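Local coordinates for protein nucleoporin NUP159 (Saccharomyces cerevisiae, PDB 1XIP) that is a component of the nuclear pore complex whose N-terminal beta-propeller domain functions in mRNA export by tethering the helicase Dbp5 to the pore, at residues Gln26-Phe31 and Tyr367-Glu372; Ser39-Asp44 and Val90-Phe95; Lys85-Val90 and Val102-Ala107; Tyr278-Thr283 and Ile338-Asp343. All blocks are in the same frame, centred on the assembly; numbering follows the deposited sequence.

Interactions 2 and 4 are buried contacts near the middle of the propeller, their centres about 9 and 5 Å from that of the chain, and each joins the inner strands or strand approaches of adjacent blades. Interactions 1 and 3 lie farther out, at about 15 and 18 Å; the first is partly open to water, the second buried. Interactions 1 and 4 reach one sheet through neighbouring strands 365-370 and 337-343, while 2 and 3 share Val90 and the sheet of strands 90-96 and 99-104. The chemistry follows place: 4 is apolar, 2 is bonded through backbone and side chains, 1 uses loop carbonyls and a water, and 3 combines aliphatic contacts with a long salt bridge.

Interaction 1. Residues Gln26-Phe31 and Tyr367-Glu372; sequences QILPSF and YILNNE
The backbones of Gln26-Phe31 and Tyr367-Glu372 come closest at Ser30 and Glu372, whose CA atoms are 3.8 Å apart, and beside this point Phe31 N donates to Asn371 O at 3.2 Å with a nearly straight N-H...O angle of 165°. Asn371 O also lies at the rim of the Phe31 ring, in its plane, 3.6 Å from Phe31 CD2, so it receives the amide hydrogen and meets the ring edge together. A second carbonyl is gripped by a side chain. Gln26 has its CG anti to the backbone N (chi1 180°), and the extended chain beyond carries Gln26 NE2 to Glu372 O at 2.7 Å. The donor lies almost on the continuation of the C=O bond, yet the N-H is bent, at 133°, and the oxygen sits off the amide plane. A water links the two segments: it accepts from Ser30 OG at 2.7 Å and donates to Glu372 OE2 at 2.6 Å. Ser30 OG is also hydrogen-bonded to Asn32 N, and OE2 has a weak further bond to Ser328 OG. Between the buried leucines the contact is apolar and looser, Leu28 CD1 standing 4.4 Å from Leu369 CD1. Gly373 extends the pairing through backbone bonds to Ile27 and Leu28, consistent with the closure of the propeller ring, in which strand 18-26 completes the sheet of strands 374-381, 365-370 and 337-343. Leu28 and Leu369 both rest on Ala54 of strand 51-56 in the next blade, and Leu369 also touches Leu375 of strand 374-381.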
loop_
_atom_site.group_PDB
_atom_site.type_symbol
_atom_site.label_atom_id
_atom_site.label_comp_id
_atom_site.label_asym_id
_atom_site.label_seq_id
_atom_site.Cartn_x
_atom_site.Cartn_y
_atom_site.Cartn_z
ATOM N N GLN A 26 -12.442 13.749 -9.543
ATOM C CA GLN A 26 -11.647 14.442 -8.546
ATOM C C GLN A 26 -12.545 14.712 -7.374
ATOM O O GLN A 26 -13.574 15.358 -7.522
ATOM C CB GLN A 26 -11.091 15.755 -9.067
ATOM C CG GLN A 26 -10.259 16.471 -7.994
ATOM C CD GLN A 26 -9.337 17.518 -8.556
ATOM O OE1 GLN A 26 -9.753 18.340 -9.356
ATOM N NE2 GLN A 26 -8.091 17.502 -8.128
ATOM N N ILE A 27 -12.177 14.187 -6.217
ATOM C CA ILE A 27 -12.969 14.366 -5.018
ATOM C C ILE A 27 -12.234 15.201 -3.985
ATOM O O ILE A 27 -12.840 15.625 -2.979
ATOM C CB ILE A 27 -13.394 13.008 -4.409
ATOM C CG1 ILE A 27 -12.169 12.209 -3.952
ATOM C CG2 ILE A 27 -14.307 12.231 -5.407
ATOM C CD1 ILE A 27 -12.448 11.259 -2.806
ATOM N N LEU A 28 -10.946 15.448 -4.225
ATOM C CA LEU A 28 -10.130 16.213 -3.290
ATOM C C LEU A 28 -9.093 17.030 -4.038
ATOM O O LEU A 28 -8.819 16.753 -5.182
ATOM C CB LEU A 28 -9.444 15.266 -2.298
ATOM C CG LEU A 28 -10.318 14.545 -1.277
ATOM C CD1 LEU A 28 -9.477 13.476 -0.552
ATOM C CD2 LEU A 28 -10.853 15.551 -0.303
ATOM N N PRO A 29 -8.491 18.027 -3.407
ATOM C CA PRO A 29 -7.456 18.807 -4.096
ATOM C C PRO A 29 -6.185 17.981 -4.385
ATOM O O PRO A 29 -5.868 17.017 -3.683
ATOM C CB PRO A 29 -7.168 19.961 -3.126
ATOM C CG PRO A 29 -7.588 19.463 -1.800
ATOM C CD PRO A 29 -8.716 18.487 -2.025
ATOM N N SER A 30 -5.496 18.383 -5.456
ATOM C CA SER A 30 -4.260 17.772 -5.928
ATOM C C SER A 30 -3.057 18.150 -5.066
ATOM O O SER A 30 -3.052 19.178 -4.394
ATOM C CB SER A 30 -4.011 18.212 -7.375
ATOM O OG SER A 30 -2.773 17.736 -7.864
ATOM N N PHE A 31 -2.031 17.307 -5.104
ATOM C CA PHE A 31 -0.746 17.596 -4.486
ATOM C C PHE A 31 0.149 18.434 -5.418
ATOM O O PHE A 31 1.262 18.825 -5.032
ATOM C CB PHE A 31 -0.034 16.289 -4.161
ATOM C CG PHE A 31 -0.483 15.645 -2.884
ATOM C CD1 PHE A 31 -0.062 16.141 -1.651
ATOM C CD2 PHE A 31 -1.313 14.512 -2.909
ATOM C CE1 PHE A 31 -0.450 15.524 -0.469
ATOM C CE2 PHE A 31 -1.718 13.883 -1.712
ATOM C CZ PHE A 31 -1.283 14.390 -0.498
ATOM N N TYR A 367 -11.238 0.809 -4.623
ATOM C CA TYR A 367 -11.155 2.266 -4.746
ATOM C C TYR A 367 -9.695 2.649 -4.735
ATOM O O TYR A 367 -8.928 2.179 -3.843
ATOM C CB TYR A 367 -11.820 2.940 -3.557
ATOM C CG TYR A 367 -13.323 2.866 -3.506
ATOM C CD1 TYR A 367 -14.019 1.694 -3.850
ATOM C CD2 TYR A 367 -14.065 3.961 -3.069
ATOM C CE1 TYR A 367 -15.401 1.639 -3.768
ATOM C CE2 TYR A 367 -15.440 3.903 -2.975
ATOM C CZ TYR A 367 -16.104 2.749 -3.325
ATOM O OH TYR A 367 -17.483 2.723 -3.231
ATOM N N ILE A 368 -9.299 3.483 -5.703
ATOM C CA ILE A 368 -7.906 3.938 -5.834
ATOM C C ILE A 368 -7.853 5.468 -5.892
ATOM O O ILE A 368 -8.566 6.083 -6.704
ATOM C CB ILE A 368 -7.239 3.324 -7.107
ATOM C CG1 ILE A 368 -7.376 1.780 -7.115
ATOM C CG2 ILE A 368 -5.786 3.772 -7.237
ATOM C CD1 ILE A 368 -6.784 1.083 -8.327
ATOM N N LEU A 369 -7.016 6.070 -5.028
ATOM C CA LEU A 369 -6.849 7.530 -4.923
ATOM C C LEU A 369 -5.505 8.021 -5.503
ATOM O O LEU A 369 -4.434 7.526 -5.125
ATOM C CB LEU A 369 -6.952 7.973 -3.458
ATOM C CG LEU A 369 -7.854 9.173 -3.140
ATOM C CD1 LEU A 369 -7.424 9.849 -1.847
ATOM C CD2 LEU A 369 -7.876 10.176 -4.280
ATOM N N ASN A 370 -5.597 9.022 -6.389
ATOM C CA ASN A 370 -4.479 9.682 -7.118
ATOM C C ASN A 370 -3.580 10.559 -6.299
ATOM O O ASN A 370 -3.997 11.089 -5.281
ATOM C CB ASN A 370 -5.035 10.613 -8.200
ATOM C CG ASN A 370 -5.068 9.969 -9.547
ATOM O OD1 ASN A 370 -5.427 10.601 -10.541
ATOM N ND2 ASN A 370 -4.690 8.694 -9.600
ATOM N N ASN A 371 -2.443 10.921 -6.871
ATOM C CA ASN A 371 -1.655 12.081 -6.467
ATOM C C ASN A 371 -2.357 13.387 -6.808
ATOM O O ASN A 371 -1.868 14.468 -6.460
ATOM C CB ASN A 371 -0.262 12.054 -7.109
ATOM C CG ASN A 371 -0.307 11.952 -8.646
ATOM O OD1 ASN A 371 -0.796 10.968 -9.206
ATOM N ND2 ASN A 371 0.219 12.977 -9.331
ATOM N N GLU A 372 -3.496 13.297 -7.495
ATOM C CA GLU A 372 -4.279 14.487 -7.821
ATOM C C GLU A 372 -5.659 14.571 -7.144
ATOM O O GLU A 372 -6.478 15.358 -7.549
ATOM C CB GLU A 372 -4.462 14.608 -9.340
ATOM C CG GLU A 372 -3.163 14.573 -10.123
ATOM C CD GLU A 372 -3.329 15.045 -11.562
ATOM O OE1 GLU A 372 -4.228 14.521 -12.256
ATOM O OE2 GLU A 372 -2.551 15.940 -11.990
HETATM O O HOH W 1 -3.018 18.068 -10.561
#

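Interaction 2. Residues Ser39-Asp44 and Val90-Phe95; sequences SLQNLD and VIFVCF
Gln41 and Phe92 form a single backbone bridge between Ser39-Asp44 and Val90-Phe95, which run within 38° of the same direction. The tight part lies around Ile91 and Asn42. Gln41 N donates to Ile91 O at 2.6 Å, while the return bond from Val93 N to Gln41 O is weak. The CB of Asn42 points away from the other strand, but with CG beside its own backbone N (chi1 -76°) the amide swings back. Asn42 ND2 reaches Val90 O at 2.9 Å, with that oxygen in the amide plane, and Asn42 OD1 lies close to Ile91 C, at 3.0 Å, without bonding there. ND2 has a second acceptor in Ala55 O, so the amide ties two backbones to one nitrogen. With an alanine here, Val90 O and Ala55 O would probably lose this donor, and a gap would be likely beside Ile91. The side chains of Leu40 and Ile91 cross at about a right angle, with Leu40 CD2 3.7 Å from Ile91 CG2. The contact is looser at the partly exposed side chain of Gln41: Gln41 NE2 lies 3.9 Å from Phe92 CD1, at the ring edge, and bonds instead to Leu132 O. The Asp44 end is also partly exposed but firmly bonded, Asp44 OD2 taking Phe95 N at 2.9 Å on its anti lone pair. Ile91 and Phe92 both face Ser103 in a classic beta bulge, within the inner-strand-to-inner-strand seam between adjacent blades of a beta-propeller.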
loop_
_atom_site.group_PDB
_atom_site.type_symbol
_atom_site.label_atom_id
_atom_site.label_comp_id
_atom_site.label_asym_id
_atom_site.label_seq_id
_atom_site.Cartn_x
_atom_site.Cartn_y
_atom_site.Cartn_z
ATOM N N SER A 39 5.796 6.708 2.434
ATOM C CA SER A 39 4.838 5.861 1.784
ATOM C C SER A 39 3.478 6.360 2.245
ATOM O O SER A 39 3.300 6.706 3.410
ATOM C CB SER A 39 5.076 4.425 2.146
ATOM O OG SER A 39 4.918 4.247 3.521
ATOM N N LEU A 40 2.539 6.486 1.321
ATOM C CA LEU A 40 1.286 7.144 1.645
ATOM C C LEU A 40 0.175 6.137 1.616
ATOM O O LEU A 40 0.127 5.305 0.715
ATOM C CB LEU A 40 0.986 8.273 0.668
ATOM C CG LEU A 40 2.030 9.313 0.269
ATOM C CD1 LEU A 40 1.457 10.159 -0.877
ATOM C CD2 LEU A 40 2.327 10.185 1.415
ATOM N N GLN A 41 -0.716 6.215 2.601
ATOM C CA GLN A 41 -1.861 5.330 2.682
ATOM C C GLN A 41 -3.063 6.157 3.020
ATOM O O GLN A 41 -3.594 6.095 4.145
ATOM C CB GLN A 41 -1.626 4.278 3.728
ATOM C CG GLN A 41 -0.647 3.235 3.245
ATOM C CD GLN A 41 -0.278 2.258 4.311
ATOM O OE1 GLN A 41 -0.852 1.167 4.381
ATOM N NE2 GLN A 41 0.697 2.630 5.153
ATOM N N ASN A 42 -3.486 6.949 2.038
ATOM C CA ASN A 42 -4.353 8.069 2.293
ATOM C C ASN A 42 -5.828 7.809 1.949
ATOM O O ASN A 42 -6.594 8.754 1.661
ATOM C CB ASN A 42 -3.816 9.280 1.550
ATOM C CG ASN A 42 -2.610 9.888 2.233
ATOM O OD1 ASN A 42 -1.936 9.249 3.034
ATOM N ND2 ASN A 42 -2.332 11.128 1.913
ATOM N N LEU A 43 -6.224 6.533 1.991
ATOM C CA LEU A 43 -7.616 6.156 1.797
ATOM C C LEU A 43 -7.906 4.875 2.537
ATOM O O LEU A 43 -7.166 3.895 2.408
ATOM C CB LEU A 43 -7.925 5.967 0.308
ATOM C CG LEU A 43 -9.271 5.322 0.011
ATOM C CD1 LEU A 43 -10.361 6.397 -0.007
ATOM C CD2 LEU A 43 -9.248 4.584 -1.286
ATOM N N ASP A 44 -8.996 4.873 3.287
ATOM C CA ASP A 44 -9.464 3.671 3.969
ATOM C C ASP A 44 -10.979 3.594 3.893
ATOM O O ASP A 44 -11.647 4.601 3.718
ATOM C CB ASP A 44 -9.017 3.646 5.426
ATOM C CG ASP A 44 -9.118 2.249 6.055
ATOM O OD1 ASP A 44 -9.234 1.252 5.301
ATOM O OD2 ASP A 44 -9.063 2.051 7.299
ATOM N N VAL A 90 -0.263 14.583 5.454
ATOM C CA VAL A 90 -0.756 13.263 5.859
ATOM C C VAL A 90 -0.332 12.094 4.996
ATOM O O VAL A 90 -0.325 12.180 3.762
ATOM C CB VAL A 90 -2.268 13.200 6.320
ATOM C CG1 VAL A 90 -2.966 14.510 6.131
ATOM C CG2 VAL A 90 -3.009 12.034 5.675
ATOM N N ILE A 91 0.049 11.010 5.672
ATOM C CA ILE A 91 0.633 9.851 5.021
ATOM C C ILE A 91 -0.136 8.584 5.338
ATOM O O ILE A 91 0.099 7.538 4.732
ATOM C CB ILE A 91 2.123 9.720 5.407
ATOM C CG1 ILE A 91 2.298 9.546 6.918
ATOM C CG2 ILE A 91 2.894 10.947 4.952
ATOM C CD1 ILE A 91 3.564 8.831 7.293
ATOM N N PHE A 92 -1.076 8.689 6.274
ATOM C CA PHE A 92 -1.726 7.519 6.835
ATOM C C PHE A 92 -3.082 7.845 7.422
ATOM O O PHE A 92 -3.230 8.748 8.217
ATOM C CB PHE A 92 -0.850 6.869 7.915
ATOM C CG PHE A 92 -1.481 5.675 8.558
ATOM C CD1 PHE A 92 -1.312 4.404 8.010
ATOM C CD2 PHE A 92 -2.268 5.811 9.700
ATOM C CE1 PHE A 92 -1.897 3.281 8.595
ATOM C CE2 PHE A 92 -2.858 4.683 10.297
ATOM C CZ PHE A 92 -2.660 3.416 9.740
ATOM N N VAL A 93 -4.057 7.033 7.062
ATOM C CA VAL A 93 -5.449 7.279 7.377
ATOM C C VAL A 93 -6.077 5.892 7.539
ATOM O O VAL A 93 -5.737 4.977 6.781
ATOM C CB VAL A 93 -6.072 8.107 6.232
ATOM C CG1 VAL A 93 -7.155 7.343 5.459
ATOM C CG2 VAL A 93 -6.520 9.461 6.720
ATOM N N CYS A 94 -6.935 5.709 8.546
ATOM C CA CYS A 94 -7.511 4.387 8.804
ATOM C C CYS A 94 -8.529 4.319 9.941
ATOM O O CYS A 94 -8.396 5.032 10.933
ATOM C CB CYS A 94 -6.396 3.362 9.040
ATOM S SG CYS A 94 -6.044 2.980 10.760
ATOM N N PHE A 95 -9.517 3.428 9.808
ATOM C CA PHE A 95 -10.518 3.222 10.853
ATOM C C PHE A 95 -10.018 2.243 11.885
ATOM O O PHE A 95 -9.385 1.257 11.544
ATOM C CB PHE A 95 -11.838 2.718 10.275
ATOM C CG PHE A 95 -12.512 3.692 9.357
ATOM C CD1 PHE A 95 -12.303 3.633 7.978
ATOM C CD2 PHE A 95 -13.348 4.661 9.856
ATOM C CE1 PHE A 95 -12.920 4.530 7.122
ATOM C CE2 PHE A 95 -13.974 5.562 9.014
ATOM C CZ PHE A 95 -13.762 5.495 7.634
#

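Interaction 3. Residues Lys85-Val90 and Val102-Ala107; sequences KEIPDV and VSTRNA
Thr104 and Ile87 are brought together by their first torsions: with chi1 of Thr104 at 67°, OG1 stays over its own backbone and CG2 stands anti to the carbonyl carbon, while Ile87 holds CG2 anti to its backbone N. Ile87 CG2 and Thr104 CG2 meet at 3.9 Å, the side chains crossing at about a right angle. The other branch of Ile87 ends in CD1, with Ile87 CD1 4.1 Å from Val102 CG1, and Val102 CG1 also touches Val90 CB. The backbones approach through carbon donors: Thr104 CA makes a bent CA-H...O contact with Asp89 O, 3.1 Å away, and Val90 CA does likewise with Ser103 O at 3.5 Å. Arg105 is bent at chi2 and chi3, which lays its CD beside Asp89 OD2. Asp89 OD2 lies at the guanidinium edge, in its plane, but 3.8 Å from Arg105 NE, a long salt bridge with the two planes 41° apart. The charge pairing is therefore probably modest, and NH1 has a weak bond to Val129 O. Thr104 OG1 accepts from Asn106 N at 3.1 Å and from Ala107 N at 3.2 Å, which makes an ST turn and ST motif, while Thr104 N donates to Ala107 O. These bonds fix the tight hairpin between strands 99-104 and 107-112. Ile87 and Asp89, which pack against it, lie in the crossing from outer strand 83-86 of one blade to inner strand 90-96 of the next, the blade-to-blade step of a beta-propeller.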
loop_
_atom_site.group_PDB
_atom_site.type_symbol
_atom_site.label_atom_id
_atom_site.label_comp_id
_atom_site.label_asym_id
_atom_site.label_seq_id
_atom_site.Cartn_x
_atom_site.Cartn_y
_atom_site.Cartn_z
ATOM N N LYS A 85 -10.873 18.565 7.688
ATOM C CA LYS A 85 -9.874 19.384 8.325
ATOM C C LYS A 85 -8.689 19.513 7.399
ATOM O O LYS A 85 -8.261 18.544 6.794
ATOM C CB LYS A 85 -9.421 18.753 9.637
ATOM C CG LYS A 85 -8.356 19.552 10.353
ATOM C CD LYS A 85 -8.094 19.057 11.744
ATOM C CE LYS A 85 -6.937 19.810 12.355
ATOM N NZ LYS A 85 -7.220 21.266 12.438
ATOM N N GLU A 86 -8.165 20.720 7.295
ATOM C CA GLU A 86 -6.914 20.962 6.609
ATOM C C GLU A 86 -5.760 20.427 7.467
ATOM O O GLU A 86 -5.526 20.910 8.572
ATOM C CB GLU A 86 -6.762 22.459 6.343
ATOM C CG GLU A 86 -5.477 22.860 5.636
ATOM C CD GLU A 86 -5.715 23.345 4.211
ATOM O OE1 GLU A 86 -6.633 22.795 3.521
ATOM O OE2 GLU A 86 -4.973 24.271 3.780
ATOM N N ILE A 87 -5.084 19.392 6.971
ATOM C CA ILE A 87 -3.863 18.876 7.581
ATOM C C ILE A 87 -2.829 18.651 6.474
ATOM O O ILE A 87 -2.994 17.766 5.630
ATOM C CB ILE A 87 -4.109 17.558 8.361
ATOM C CG1 ILE A 87 -5.472 17.573 9.053
ATOM C CG2 ILE A 87 -2.988 17.329 9.382
ATOM C CD1 ILE A 87 -5.926 16.235 9.612
ATOM N N PRO A 88 -1.777 19.467 6.476
ATOM C CA PRO A 88 -0.746 19.451 5.422
ATOM C C PRO A 88 -0.081 18.093 5.065
ATOM O O PRO A 88 -0.103 17.676 3.881
ATOM C CB PRO A 88 0.301 20.441 5.956
ATOM C CG PRO A 88 -0.496 21.379 6.807
ATOM C CD PRO A 88 -1.519 20.516 7.479
ATOM N N ASP A 89 0.517 17.417 6.031
ATOM C CA ASP A 89 1.451 16.350 5.658
ATOM C C ASP A 89 0.941 14.925 5.894
ATOM O O ASP A 89 1.648 14.118 6.473
ATOM C CB ASP A 89 2.778 16.561 6.415
ATOM C CG ASP A 89 4.011 16.437 5.515
ATOM O OD1 ASP A 89 4.134 17.230 4.527
ATOM O OD2 ASP A 89 4.922 15.596 5.750
ATOM N N VAL A 90 -0.263 14.583 5.454
ATOM C CA VAL A 90 -0.756 13.263 5.859
ATOM C C VAL A 90 -0.332 12.094 4.996
ATOM O O VAL A 90 -0.325 12.180 3.762
ATOM C CB VAL A 90 -2.268 13.200 6.320
ATOM C CG1 VAL A 90 -2.966 14.510 6.131
ATOM C CG2 VAL A 90 -3.009 12.034 5.675
ATOM N N VAL A 102 -5.224 9.422 11.987
ATOM C CA VAL A 102 -4.599 10.194 10.937
ATOM C C VAL A 102 -3.166 10.466 11.361
ATOM O O VAL A 102 -2.915 10.931 12.460
ATOM C CB VAL A 102 -5.318 11.510 10.709
ATOM C CG1 VAL A 102 -4.500 12.415 9.766
ATOM C CG2 VAL A 102 -6.735 11.274 10.148
ATOM N N SER A 103 -2.229 10.182 10.477
ATOM C CA SER A 103 -0.846 10.417 10.786
ATOM C C SER A 103 -0.193 11.268 9.725
ATOM O O SER A 103 -0.367 11.028 8.525
ATOM C CB SER A 103 -0.119 9.100 10.893
ATOM O OG SER A 103 1.119 9.278 11.526
ATOM N N THR A 104 0.527 12.290 10.168
ATOM C CA THR A 104 1.514 12.956 9.318
ATOM C C THR A 104 2.871 12.287 9.548
ATOM O O THR A 104 2.969 11.255 10.218
ATOM C CB THR A 104 1.627 14.485 9.643
ATOM O OG1 THR A 104 2.177 14.663 10.959
ATOM C CG2 THR A 104 0.257 15.174 9.699
ATOM N N ARG A 105 3.921 12.899 9.019
ATOM C CA ARG A 105 5.267 12.420 9.252
ATOM C C ARG A 105 5.692 12.636 10.713
ATOM O O ARG A 105 6.527 11.879 11.248
ATOM C CB ARG A 105 6.239 13.105 8.288
ATOM C CG ARG A 105 6.501 12.304 7.009
ATOM C CD ARG A 105 6.751 13.140 5.761
ATOM N NE ARG A 105 8.146 13.604 5.597
ATOM C CZ ARG A 105 9.261 12.845 5.739
ATOM N NH1 ARG A 105 9.190 11.555 6.093
ATOM N NH2 ARG A 105 10.458 13.387 5.541
ATOM N N ASN A 106 5.097 13.639 11.365
ATOM C CA ASN A 106 5.588 14.098 12.666
ATOM C C ASN A 106 4.709 13.804 13.874
ATOM O O ASN A 106 5.199 13.848 15.018
ATOM C CB ASN A 106 5.922 15.582 12.600
ATOM C CG ASN A 106 6.902 15.890 11.497
ATOM O OD1 ASN A 106 8.093 15.614 11.617
ATOM N ND2 ASN A 106 6.393 16.418 10.375
ATOM N N ALA A 107 3.437 13.485 13.623
ATOM C CA ALA A 107 2.474 13.220 14.688
ATOM C C ALA A 107 1.305 12.340 14.248
ATOM O O ALA A 107 0.979 12.277 13.072
ATOM C CB ALA A 107 1.957 14.546 15.277
#

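Interaction 4. Residues Tyr278-Thr283 and Ile338-Asp343; sequences YMYKVT and IGVAVD
Tyr280 and Val282 face Val340 and Val342 across the seam between the inner strands of two adjacent beta-propeller blades. The axes of strands 279-283 and 339-343 are 5° from parallel and 7.3 Å apart, a spacing that fits side-chain contact rather than sheet pairing. Tyr280 crosses Val340 obliquely: Val340 CG2 lies 3.6 Å from Tyr280 CB and obliquely beside the CG and CD1 end of the ring. The other branch of Val340 turns to Val282, with Val340 CG1 3.7 Å from Val282 CG2, so each methyl of one valine serves a different residue of the opposite strand. Val282 and Val342 also cross obliquely, though their closest modelled approach is too short to be trusted. With CG anti to its carbonyl carbon (chi1 -63°), the Tyr280 ring extends along the seam toward the bulge at Ile338 and Gly339. One face of the Tyr280 ring is covered by Tyr278, with Tyr278 CD2 3.5 Å above the plane, over the ring centre. A phenylalanine in place of Tyr280 would probably leave Leu40 O without its hydrogen-bond partner, the hydroxyl. That hydroxyl also touches the bulge itself, with Tyr280 OH 3.4 Å from Ile338 CA.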
loop_
_atom_site.group_PDB
_atom_site.type_symbol
_atom_site.label_atom_id
_atom_site.label_comp_id
_atom_site.label_asym_id
_atom_site.label_seq_id
_atom_site.Cartn_x
_atom_site.Cartn_y
_atom_site.Cartn_z
ATOM N N TYR A 278 6.646 2.440 -2.361
ATOM C CA TYR A 278 5.708 1.696 -1.536
ATOM C C TYR A 278 4.781 0.862 -2.411
ATOM O O TYR A 278 4.326 1.311 -3.463
ATOM C CB TYR A 278 4.915 2.628 -0.600
ATOM C CG TYR A 278 3.867 1.894 0.208
ATOM C CD1 TYR A 278 4.232 1.056 1.263
ATOM C CD2 TYR A 278 2.509 2.024 -0.102
ATOM C CE1 TYR A 278 3.274 0.354 1.980
ATOM C CE2 TYR A 278 1.544 1.331 0.595
ATOM C CZ TYR A 278 1.924 0.489 1.633
ATOM O OH TYR A 278 0.960 -0.206 2.334
HETATM N N MSE A 279 4.531 -0.361 -1.976
HETATM C CA MSE A 279 3.698 -1.294 -2.712
HETATM C C MSE A 279 2.333 -1.392 -2.046
HETATM O O MSE A 279 2.252 -1.800 -0.893
HETATM C CB MSE A 279 4.373 -2.677 -2.743
HETATM C CG MSE A 279 3.648 -3.727 -3.575
HETATM SE SE MSE A 279 3.726 -3.368 -5.519
HETATM C CE MSE A 279 5.662 -3.334 -5.763
ATOM N N TYR A 280 1.280 -1.017 -2.777
ATOM C CA TYR A 280 -0.107 -1.125 -2.305
ATOM C C TYR A 280 -0.639 -2.541 -2.496
ATOM O O TYR A 280 -0.453 -3.125 -3.557
ATOM C CB TYR A 280 -1.000 -0.096 -3.016
ATOM C CG TYR A 280 -0.592 1.322 -2.706
ATOM C CD1 TYR A 280 -1.117 1.992 -1.602
ATOM C CD2 TYR A 280 0.365 1.975 -3.475
ATOM C CE1 TYR A 280 -0.729 3.270 -1.298
ATOM C CE2 TYR A 280 0.772 3.246 -3.170
ATOM C CZ TYR A 280 0.225 3.893 -2.078
ATOM O OH TYR A 280 0.618 5.185 -1.773
ATOM N N LYS A 281 -1.257 -3.097 -1.456
ATOM C CA LYS A 281 -1.788 -4.451 -1.501
ATOM C C LYS A 281 -3.199 -4.564 -0.912
ATOM O O LYS A 281 -3.482 -4.103 0.187
ATOM C CB LYS A 281 -0.847 -5.453 -0.825
ATOM C CG LYS A 281 -1.290 -6.917 -0.976
ATOM C CD LYS A 281 -0.692 -7.830 0.097
ATOM C CE LYS A 281 -1.061 -7.395 1.525
ATOM N NZ LYS A 281 -0.142 -7.954 2.585
ATOM N N VAL A 282 -4.072 -5.188 -1.687
ATOM C CA VAL A 282 -5.420 -5.477 -1.284
ATOM C C VAL A 282 -5.596 -6.979 -1.449
ATOM O O VAL A 282 -5.201 -7.547 -2.459
ATOM C CB VAL A 282 -6.398 -4.706 -2.158
ATOM C CG1 VAL A 282 -7.689 -5.461 -2.321
ATOM C CG2 VAL A 282 -6.646 -3.343 -1.567
ATOM N N THR A 283 -6.156 -7.623 -0.435
ATOM C CA THR A 283 -6.286 -9.069 -0.433
ATOM C C THR A 283 -7.745 -9.469 -0.526
ATOM O O THR A 283 -8.561 -9.030 0.273
ATOM C CB THR A 283 -5.662 -9.654 0.831
ATOM O OG1 THR A 283 -4.293 -9.234 0.935
ATOM C CG2 THR A 283 -5.592 -11.157 0.731
ATOM N N ILE A 338 -2.173 7.064 -4.083
ATOM C CA ILE A 338 -1.718 7.496 -2.770
ATOM C C ILE A 338 -2.527 6.769 -1.679
ATOM O O ILE A 338 -2.220 6.884 -0.486
ATOM C CB ILE A 338 -1.825 9.030 -2.620
ATOM C CG1 ILE A 338 -3.295 9.463 -2.562
ATOM C CG2 ILE A 338 -1.089 9.748 -3.756
ATOM C CD1 ILE A 338 -3.481 10.914 -2.260
ATOM N N GLY A 339 -3.552 6.022 -2.108
ATOM C CA GLY A 339 -4.315 5.136 -1.244
ATOM C C GLY A 339 -5.147 4.146 -2.056
ATOM O O GLY A 339 -5.493 4.422 -3.233
ATOM N N VAL A 340 -5.462 2.994 -1.441
ATOM C CA VAL A 340 -6.215 1.908 -2.083
ATOM C C VAL A 340 -7.102 1.273 -1.023
ATOM O O VAL A 340 -6.697 1.127 0.102
ATOM C CB VAL A 340 -5.256 0.828 -2.680
ATOM C CG1 VAL A 340 -6.007 -0.248 -3.397
ATOM C CG2 VAL A 340 -4.243 1.430 -3.619
ATOM N N ALA A 341 -8.321 0.901 -1.356
ATOM C CA ALA A 341 -9.194 0.296 -0.344
ATOM C C ALA A 341 -10.290 -0.557 -0.981
ATOM O O ALA A 341 -10.524 -0.452 -2.185
ATOM C CB ALA A 341 -9.790 1.366 0.559
ATOM N N VAL A 342 -10.943 -1.405 -0.184
ATOM C CA VAL A 342 -11.930 -2.350 -0.719
ATOM C C VAL A 342 -13.330 -2.154 -0.173
ATOM O O VAL A 342 -13.544 -2.092 1.036
ATOM C CB VAL A 342 -11.510 -3.839 -0.496
ATOM C CG1 VAL A 342 -12.411 -4.771 -1.260
ATOM C CG2 VAL A 342 -10.057 -4.049 -0.942
ATOM N N ASP A 343 -14.275 -2.090 -1.099
ATOM C CA ASP A 343 -15.674 -1.860 -0.808
ATOM C C ASP A 343 -16.471 -3.103 -1.195
ATOM O O ASP A 343 -16.403 -3.587 -2.315
ATOM C CB ASP A 343 -16.144 -0.612 -1.557
ATOM C CG ASP A 343 -17.668 -0.449 -1.600
ATOM O OD1 ASP A 343 -18.412 -1.019 -0.776
ATOM O OD2 ASP A 343 -18.208 0.278 -2.442
#